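Local atomic coordinates of carbohydrate deacetylase Agd3 (Neosartorya fumigata, PDB entry 6NWZ), a protein that probably removes N-acetyl groups from the exopolysaccharide galactosaminogalactan, a modification required for biofilm formation by the fungus Aspergillus fumigatus. Residues A[322-334]-A[349-361]. Residues are numbered along the deposited sequence; the frame is centred on the assembly and turned at random.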
ATOM      1  N   ALA A 322     -31.311 -21.103 -26.647  1.00 46.35           N
ATOM      2  CA  ALA A 322     -30.600 -21.950 -25.702  1.00 48.96           C
ATOM      3  C   ALA A 322     -30.408 -21.297 -24.342  1.00 53.87           C
ATOM      4  O   ALA A 322     -29.920 -21.962 -23.422  1.00 60.33           O
ATOM      5  CB  ALA A 322     -29.237 -22.342 -26.274  1.00 50.50           C
ATOM      6  N   CYS A 323     -30.771 -20.024 -24.189  1.00 52.18           N
ATOM      7  CA  CYS A 323     -30.553 -19.286 -22.949  1.00 50.99           C
ATOM      8  C   CYS A 323     -31.844 -18.647 -22.458  1.00 53.95           C
ATOM      9  O   CYS A 323     -31.841 -17.534 -21.924  1.00 53.92           O
ATOM     10  CB  CYS A 323     -29.469 -18.227 -23.126  1.00 41.96           C
ATOM     11  SG  CYS A 323     -27.824 -18.858 -23.540  1.00 46.86           S
ATOM     12  N   ASN A 324     -32.968 -19.343 -22.638  1.00 51.41           N
ATOM     13  CA  ASN A 324     -34.276 -18.889 -22.155  1.00 48.36           C
ATOM     14  C   ASN A 324     -34.658 -17.520 -22.713  1.00 52.94           C
ATOM     15  O   ASN A 324     -35.364 -16.749 -22.060  1.00 61.04           O
ATOM     16  CB  ASN A 324     -34.326 -18.860 -20.624  1.00 49.82           C
ATOM     17  CG  ASN A 324     -33.896 -20.170 -19.999  1.00 54.94           C
ATOM     18  OD1 ASN A 324     -34.062 -21.238 -20.590  1.00 54.36           O
ATOM     19  ND2 ASN A 324     -33.334 -20.096 -18.795  1.00 46.48           N
ATOM     20  N   GLY A 325     -34.202 -17.198 -23.922  1.00 48.53           N
ATOM     21  CA  GLY A 325     -34.492 -15.917 -24.524  1.00 48.42           C
ATOM     22  C   GLY A 325     -33.445 -14.848 -24.304  1.00 56.87           C
ATOM     23  O   GLY A 325     -33.465 -13.834 -25.012  1.00 55.85           O
ATOM     24  N   GLY A 326     -32.535 -15.035 -23.352  1.00 45.52           N
ATOM     25  CA  GLY A 326     -31.485 -14.080 -23.083  1.00 44.12           C
ATOM     26  C   GLY A 326     -31.296 -13.893 -21.595  1.00 55.20           C
ATOM     27  O   GLY A 326     -31.903 -14.582 -20.776  1.00 56.82           O
ATOM     28  N   GLY A 327     -30.435 -12.940 -21.245  1.00 51.27           N
ATOM     29  CA  GLY A 327     -30.139 -12.625 -19.864  1.00 41.89           C
ATOM     30  C   GLY A 327     -31.067 -11.573 -19.295  1.00 43.12           C
ATOM     31  O   GLY A 327     -32.130 -11.276 -19.846  1.00 44.63           O
ATOM     32  N   ILE A 328     -30.651 -11.003 -18.167  1.00 55.02           N
ATOM     33  CA  ILE A 328     -31.443  -9.984 -17.484  1.00 54.81           C
ATOM     34  C   ILE A 328     -31.303  -8.665 -18.229  1.00 46.91           C
ATOM     35  O   ILE A 328     -30.188  -8.220 -18.527  1.00 57.95           O
ATOM     36  CB  ILE A 328     -31.004  -9.848 -16.019  1.00 53.65           C
ATOM     37  CG1 ILE A 328     -31.172 -11.181 -15.292  1.00 50.41           C
ATOM     38  CG2 ILE A 328     -31.801  -8.758 -15.323  1.00 50.34           C
ATOM     39  CD1 ILE A 328     -32.579 -11.721 -15.348  1.00 45.21           C
ATOM     40  N   GLU A 329     -32.434  -8.031 -18.524  1.00 60.75           N
ATOM     41  CA  GLU A 329     -32.451  -6.823 -19.334  1.00 56.29           C
ATOM     42  C   GLU A 329     -33.377  -5.794 -18.704  1.00 54.22           C
ATOM     43  O   GLU A 329     -34.492  -6.123 -18.292  1.00 52.89           O
ATOM     44  CB  GLU A 329     -32.898  -7.137 -20.764  1.00 57.72           C
ATOM     45  CG  GLU A 329     -32.298  -6.224 -21.806  1.00 82.29           C
ATOM     46  CD  GLU A 329     -32.152  -6.904 -23.151  1.00 90.31           C
ATOM     47  OE1 GLU A 329     -33.125  -7.539 -23.612  1.00 83.70           O
ATOM     48  OE2 GLU A 329     -31.053  -6.814 -23.738  1.00 92.93           O
ATOM     49  N   TYR A 330     -32.907  -4.550 -18.637  1.00 47.53           N
ATOM     50  CA  TYR A 330     -33.654  -3.451 -18.035  1.00 49.11           C
ATOM     51  C   TYR A 330     -33.051  -2.141 -18.524  1.00 59.61           C
ATOM     52  O   TYR A 330     -31.971  -2.118 -19.120  1.00 62.81           O
ATOM     53  CB  TYR A 330     -33.629  -3.528 -16.504  1.00 49.03           C
ATOM     54  CG  TYR A 330     -32.228  -3.613 -15.940  1.00 53.65           C
ATOM     55  CD1 TYR A 330     -31.495  -2.464 -15.668  1.00 46.65           C
ATOM     56  CD2 TYR A 330     -31.632  -4.844 -15.694  1.00 49.71           C
ATOM     57  CE1 TYR A 330     -30.208  -2.540 -15.163  1.00 53.59           C
ATOM     58  CE2 TYR A 330     -30.350  -4.929 -15.190  1.00 43.73           C
ATOM     59  CZ  TYR A 330     -29.641  -3.776 -14.926  1.00 53.72           C
ATOM     60  OH  TYR A 330     -28.363  -3.864 -14.426  1.00 52.11           O
ATOM     61  N   ASP A 331     -33.764  -1.048 -18.263  1.00 67.29           N
ATOM     62  CA  ASP A 331     -33.274   0.289 -18.578  1.00 70.26           C
ATOM     63  C   ASP A 331     -32.612   0.894 -17.348  1.00 72.55           C
ATOM     64  O   ASP A 331     -33.195   0.897 -16.257  1.00 71.20           O
ATOM     65  CB  ASP A 331     -34.408   1.191 -19.066  1.00 81.42           C
ATOM     66  CG  ASP A 331     -34.850   0.859 -20.475  1.00 90.81           C
ATOM     67  OD1 ASP A 331     -35.627  -0.104 -20.647  1.00 98.04           O
ATOM     68  OD2 ASP A 331     -34.415   1.561 -21.412  1.00 95.21           O
ATOM     69  N   SER A 332     -31.405   1.399 -17.525  1.00 74.98           N
ATOM     70  CA  SER A 332     -30.661   1.957 -16.405  1.00 68.27           C
ATOM     71  C   SER A 332     -31.181   3.353 -16.072  1.00 74.37           C
ATOM     72  O   SER A 332     -31.385   4.167 -16.979  1.00 73.59           O
ATOM     73  CB  SER A 332     -29.175   2.012 -16.731  1.00 66.92           C
ATOM     74  OG  SER A 332     -28.721   0.759 -17.210  1.00 83.63           O
ATOM     75  N   PRO A 333     -31.404   3.664 -14.801  1.00 83.84           N
ATOM     76  CA  PRO A 333     -31.828   5.013 -14.432  1.00 84.15           C
ATOM     77  C   PRO A 333     -30.646   5.963 -14.451  1.00 89.02           C
ATOM     78  O   PRO A 333     -29.489   5.523 -14.369  1.00 90.31           O
ATOM     79  CB  PRO A 333     -32.376   4.830 -13.012  1.00 81.95           C
ATOM     80  CG  PRO A 333     -31.547   3.718 -12.459  1.00 82.97           C
ATOM     81  CD  PRO A 333     -31.262   2.790 -13.622  1.00 84.32           C
ATOM     82  N   PRO A 334     -30.889   7.269 -14.570  1.00 83.81           N
ATOM     83  CA  PRO A 334     -29.782   8.229 -14.475  1.00 72.93           C
ATOM     84  C   PRO A 334     -29.067   8.095 -13.138  1.00 73.06           C
ATOM     85  O   PRO A 334     -29.689   7.841 -12.105  1.00 92.21           O
ATOM     86  CB  PRO A 334     -30.477   9.588 -14.614  1.00 78.26           C
ATOM     87  CG  PRO A 334     -31.756   9.292 -15.335  1.00 79.65           C
ATOM     88  CD  PRO A 334     -32.174   7.927 -14.866  1.00 83.61           C
ATOM     89  N   ASP A 349     -38.072  -1.835  -8.268  1.00 69.30           N
ATOM     90  CA  ASP A 349     -37.377  -2.965  -8.868  1.00 72.26           C
ATOM     91  C   ASP A 349     -37.162  -2.730 -10.361  1.00 73.83           C
ATOM     92  O   ASP A 349     -38.046  -2.229 -11.062  1.00 76.61           O
ATOM     93  CB  ASP A 349     -38.168  -4.258  -8.649  1.00 60.22           C
ATOM     94  CG  ASP A 349     -38.368  -4.584  -7.177  1.00 70.23           C
ATOM     95  OD1 ASP A 349     -37.520  -4.182  -6.354  1.00 81.27           O
ATOM     96  OD2 ASP A 349     -39.373  -5.248  -6.840  1.00 80.81           O
ATOM     97  N   LEU A 350     -35.969  -3.087 -10.845  1.00 66.44           N
ATOM     98  CA  LEU A 350     -35.683  -3.062 -12.273  1.00 56.67           C
ATOM     99  C   LEU A 350     -35.631  -4.444 -12.904  1.00 61.18           C
ATOM    100  O   LEU A 350     -35.791  -4.553 -14.124  1.00 68.86           O
ATOM    101  CB  LEU A 350     -34.350  -2.349 -12.547  1.00 55.03           C
ATOM    102  CG  LEU A 350     -34.235  -0.885 -12.120  1.00 60.80           C
ATOM    103  CD1 LEU A 350     -32.987  -0.265 -12.721  1.00 50.18           C
ATOM    104  CD2 LEU A 350     -35.470  -0.099 -12.522  1.00 57.80           C
ATOM    105  N   TRP A 351     -35.423  -5.491 -12.113  1.00 54.62           N
ATOM    106  CA  TRP A 351     -35.277  -6.828 -12.664  1.00 58.41           C
ATOM    107  C   TRP A 351     -36.581  -7.291 -13.310  1.00 64.94           C
ATOM    108  O   TRP A 351     -37.668  -6.959 -12.823  1.00 54.62           O
ATOM    109  CB  TRP A 351     -34.860  -7.812 -11.570  1.00 50.16           C
ATOM    110  CG  TRP A 351     -33.375  -7.907 -11.378  1.00 55.31           C
ATOM    111  CD1 TRP A 351     -32.522  -6.891 -11.059  1.00 52.87           C
ATOM    112  CD2 TRP A 351     -32.570  -9.086 -11.485  1.00 46.40           C
ATOM    113  NE1 TRP A 351     -31.237  -7.363 -10.970  1.00 54.90           N
ATOM    114  CE2 TRP A 351     -31.240  -8.709 -11.224  1.00 51.87           C
ATOM    115  CE3 TRP A 351     -32.845 -10.425 -11.779  1.00 46.48           C
ATOM    116  CZ2 TRP A 351     -30.187  -9.622 -11.248  1.00 49.16           C
ATOM    117  CZ3 TRP A 351     -31.801 -11.329 -11.802  1.00 50.23           C
ATOM    118  CH2 TRP A 351     -30.487 -10.924 -11.539  1.00 43.14           C
ATOM    119  N   PRO A 352     -36.508  -8.040 -14.411  1.00 73.78           N
ATOM    120  CA  PRO A 352     -37.719  -8.660 -14.955  1.00 69.79           C
ATOM    121  C   PRO A 352     -38.351  -9.582 -13.928  1.00 74.21           C
ATOM    122  O   PRO A 352     -37.661 -10.272 -13.173  1.00 77.79           O
ATOM    123  CB  PRO A 352     -37.209  -9.439 -16.172  1.00 63.92           C
ATOM    124  CG  PRO A 352     -35.946  -8.753 -16.555  1.00 80.06           C
ATOM    125  CD  PRO A 352     -35.334  -8.286 -15.262  1.00 80.43           C
ATOM    126  N   SER A 353     -39.681  -9.581 -13.899  1.00 73.98           N
ATOM    127  CA  SER A 353     -40.402 -10.389 -12.928  1.00 76.96           C
ATOM    128  C   SER A 353     -40.308 -11.881 -13.218  1.00 86.99           C
ATOM    129  O   SER A 353     -40.468 -12.686 -12.294  1.00 77.47           O
ATOM    130  CB  SER A 353     -41.866  -9.953 -12.888  1.00 76.87           C
ATOM    131  OG  SER A 353     -42.399  -9.883 -14.199  1.00 78.36           O
ATOM    132  N   THR A 354     -40.036 -12.272 -14.475  1.00 98.02           N
ATOM    133  CA  THR A 354     -40.119 -13.692 -14.824  1.00 91.73           C
ATOM    134  C   THR A 354     -38.985 -14.506 -14.209  1.00 90.00           C
ATOM    135  O   THR A 354     -39.271 -15.463 -13.466  1.00108.17           O
ATOM    136  CB  THR A 354     -40.208 -13.855 -16.345  1.00 84.38           C
ATOM    137  N   PRO A 355     -37.688 -14.201 -14.454  1.00 60.14           N
ATOM    138  CA  PRO A 355     -36.640 -15.030 -13.836  1.00 51.62           C
ATOM    139  C   PRO A 355     -36.465 -14.724 -12.356  1.00 65.98           C
ATOM    140  O   PRO A 355     -35.854 -13.714 -11.990  1.00 70.80           O
ATOM    141  CB  PRO A 355     -35.376 -14.680 -14.639  1.00 49.17           C
ATOM    142  CG  PRO A 355     -35.843 -13.832 -15.800  1.00 64.85           C
ATOM    143  CD  PRO A 355     -37.095 -13.165 -15.317  1.00 57.36           C
ATOM    144  N   THR A 356     -37.006 -15.585 -11.493  1.00 68.81           N
ATOM    145  CA  THR A 356     -36.869 -15.410 -10.053  1.00 65.41           C
ATOM    146  C   THR A 356     -35.639 -16.106  -9.489  1.00 63.94           C
ATOM    147  O   THR A 356     -35.215 -15.781  -8.375  1.00 66.61           O
ATOM    148  CB  THR A 356     -38.120 -15.926  -9.328  1.00 68.24           C
ATOM    149  OG1 THR A 356     -38.261 -17.336  -9.544  1.00 82.22           O
ATOM    150  CG2 THR A 356     -39.362 -15.218  -9.843  1.00 57.00           C
ATOM    151  N   THR A 357     -35.059 -17.040 -10.238  1.00 63.60           N
ATOM    152  CA  THR A 357     -33.894 -17.798  -9.809  1.00 63.49           C
ATOM    153  C   THR A 357     -33.032 -18.075 -11.033  1.00 59.23           C
ATOM    154  O   THR A 357     -33.549 -18.229 -12.143  1.00 64.62           O
ATOM    155  CB  THR A 357     -34.320 -19.102  -9.111  1.00 66.70           C
ATOM    156  OG1 THR A 357     -34.910 -18.790  -7.842  1.00 80.77           O
ATOM    157  CG2 THR A 357     -33.141 -20.046  -8.896  1.00 56.63           C
ATOM    158  N   TYR A 358     -31.714 -18.092 -10.832  1.00 54.31           N
ATOM    159  CA  TYR A 358     -30.803 -18.465 -11.907  1.00 54.57           C
ATOM    160  C   TYR A 358     -31.203 -19.813 -12.487  1.00 60.20           C
ATOM    161  O   TYR A 358     -31.204 -20.826 -11.781  1.00 62.92           O
ATOM    162  CB  TYR A 358     -29.363 -18.513 -11.394  1.00 42.17           C
ATOM    163  CG  TYR A 358     -28.353 -18.767 -12.493  1.00 49.29           C
ATOM    164  CD1 TYR A 358     -28.035 -20.059 -12.886  1.00 41.28           C
ATOM    165  CD2 TYR A 358     -27.727 -17.711 -13.147  1.00 58.58           C
ATOM    166  CE1 TYR A 358     -27.123 -20.296 -13.895  1.00 48.86           C
ATOM    167  CE2 TYR A 358     -26.810 -17.939 -14.157  1.00 50.12           C
ATOM    168  CZ  TYR A 358     -26.513 -19.235 -14.528  1.00 54.56           C
ATOM    169  OH  TYR A 358     -25.603 -19.478 -15.532  1.00 61.99           O
ATOM    170  N   ASP A 359     -31.545 -19.824 -13.782  1.00 51.11           N
ATOM    171  CA  ASP A 359     -32.106 -21.015 -14.409  1.00 50.93           C
ATOM    172  C   ASP A 359     -31.553 -21.242 -15.810  1.00 51.72           C
ATOM    173  O   ASP A 359     -32.253 -21.782 -16.672  1.00 59.50           O
ATOM    174  CB  ASP A 359     -33.633 -20.935 -14.470  1.00 52.09           C
ATOM    175  CG  ASP A 359     -34.134 -19.640 -15.101  1.00 77.07           C
ATOM    176  OD1 ASP A 359     -33.361 -18.965 -15.817  1.00 78.69           O
ATOM    177  OD2 ASP A 359     -35.313 -19.292 -14.868  1.00 84.53           O
ATOM    178  N   TRP A 360     -30.314 -20.841 -16.061  1.00 49.81           N
ATOM    179  CA  TRP A 360     -29.734 -21.001 -17.385  1.00 46.17           C
ATOM    180  C   TRP A 360     -28.940 -22.298 -17.470  1.00 54.55           C
ATOM    181  O   TRP A 360     -28.381 -22.778 -16.479  1.00 63.53           O
ATOM    182  CB  TRP A 360     -28.845 -19.806 -17.738  1.00 44.83           C
ATOM    183  CG  TRP A 360     -29.630 -18.582 -18.113  1.00 48.67           C
ATOM    184  CD1 TRP A 360     -30.170 -18.297 -19.335  1.00 52.22           C
ATOM    185  CD2 TRP A 360     -29.972 -17.481 -17.259  1.00 49.17           C
ATOM    186  NE1 TRP A 360     -30.824 -17.089 -19.295  1.00 45.62           N
ATOM    187  CE2 TRP A 360     -30.716 -16.567 -18.033  1.00 47.96           C
ATOM    188  CE3 TRP A 360     -29.720 -17.179 -15.916  1.00 46.12           C
ATOM    189  CZ2 TRP A 360     -31.210 -15.372 -17.508  1.00 44.93           C
ATOM    190  CZ3 TRP A 360     -30.211 -15.991 -15.397  1.00 50.50           C
ATOM    191  CH2 TRP A 360     -30.948 -15.104 -16.193  1.00 52.78           C
ATOM    192  N   THR A 361     -28.904 -22.865 -18.671  1.00 53.72           N
ATOM    193  CA  THR A 361     -28.257 -24.144 -18.910  1.00 46.18           C
ATOM    194  C   THR A 361     -26.742 -24.001 -18.935  1.00 50.68           C
ATOM    195  O   THR A 361     -26.200 -22.950 -19.289  1.00 57.31           O
ATOM    196  CB  THR A 361     -28.731 -24.732 -20.239  1.00 48.41           C
ATOM    197  OG1 THR A 361     -30.157 -24.638 -20.311  1.00 52.98           O
ATOM    198  CG2 THR A 361     -28.318 -26.193 -20.369  1.00 61.38           C
TER
HETATM  199  O   HOH W   1     -30.005 -24.612 -23.343  1.00 37.16           O
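Ile328 and Trp351 show how two segments of one loop, with neither helix nor strand, can build a compact apolar centre. CG1 of Ile328 sits over one face of the indole, 3.5 Å from CZ3 of Trp351, a CH-pi contact in which the two side chains cross at about a right angle. The branches divide the work: with CG2 anti to the backbone N and CG1 beside it (chi1 -59°), CG2 meets CD of Pro352 at 3.6 Å, while CD1 reaches CG of Pro355 and the CH2 edge of Trp360. Helix 400-417 also packs against Trp351, through Lys405, and its Glu406 accepts a hydrogen bond from the indole NE1. Hydrogen bonds take over at the type I' beta turn from Cys323 to Gly326. There NE1 of Trp360 is shared between two carbonyls, Gly326 O at 3.1 Å, close to the indole plane, and Cys323 O at 2.9 Å in a weak, bent bond. Both segments belong to one long loop of the deacetylase domain, running from helix 317-321 to helix 362-366, and the disulfide from Cys323 to Cys364 ties its start to that second helix. Toward solvent the contact is looser. Exposed Asn324 holds ND2 over one face of Trp360 and sends it to Asp359 O at 2.9 Å, approaching from above the carbonyl plane, with only a weak bond to Asp359 OD1. Beside it, a water bridges Ala322 O and Thr361 OG1. At the far end, toward zinc-binding His392 and Glu394, Leu350 CD1 meets CD of exposed Pro333 at 3.6 Å and approaches the Tyr330 ring obliquely.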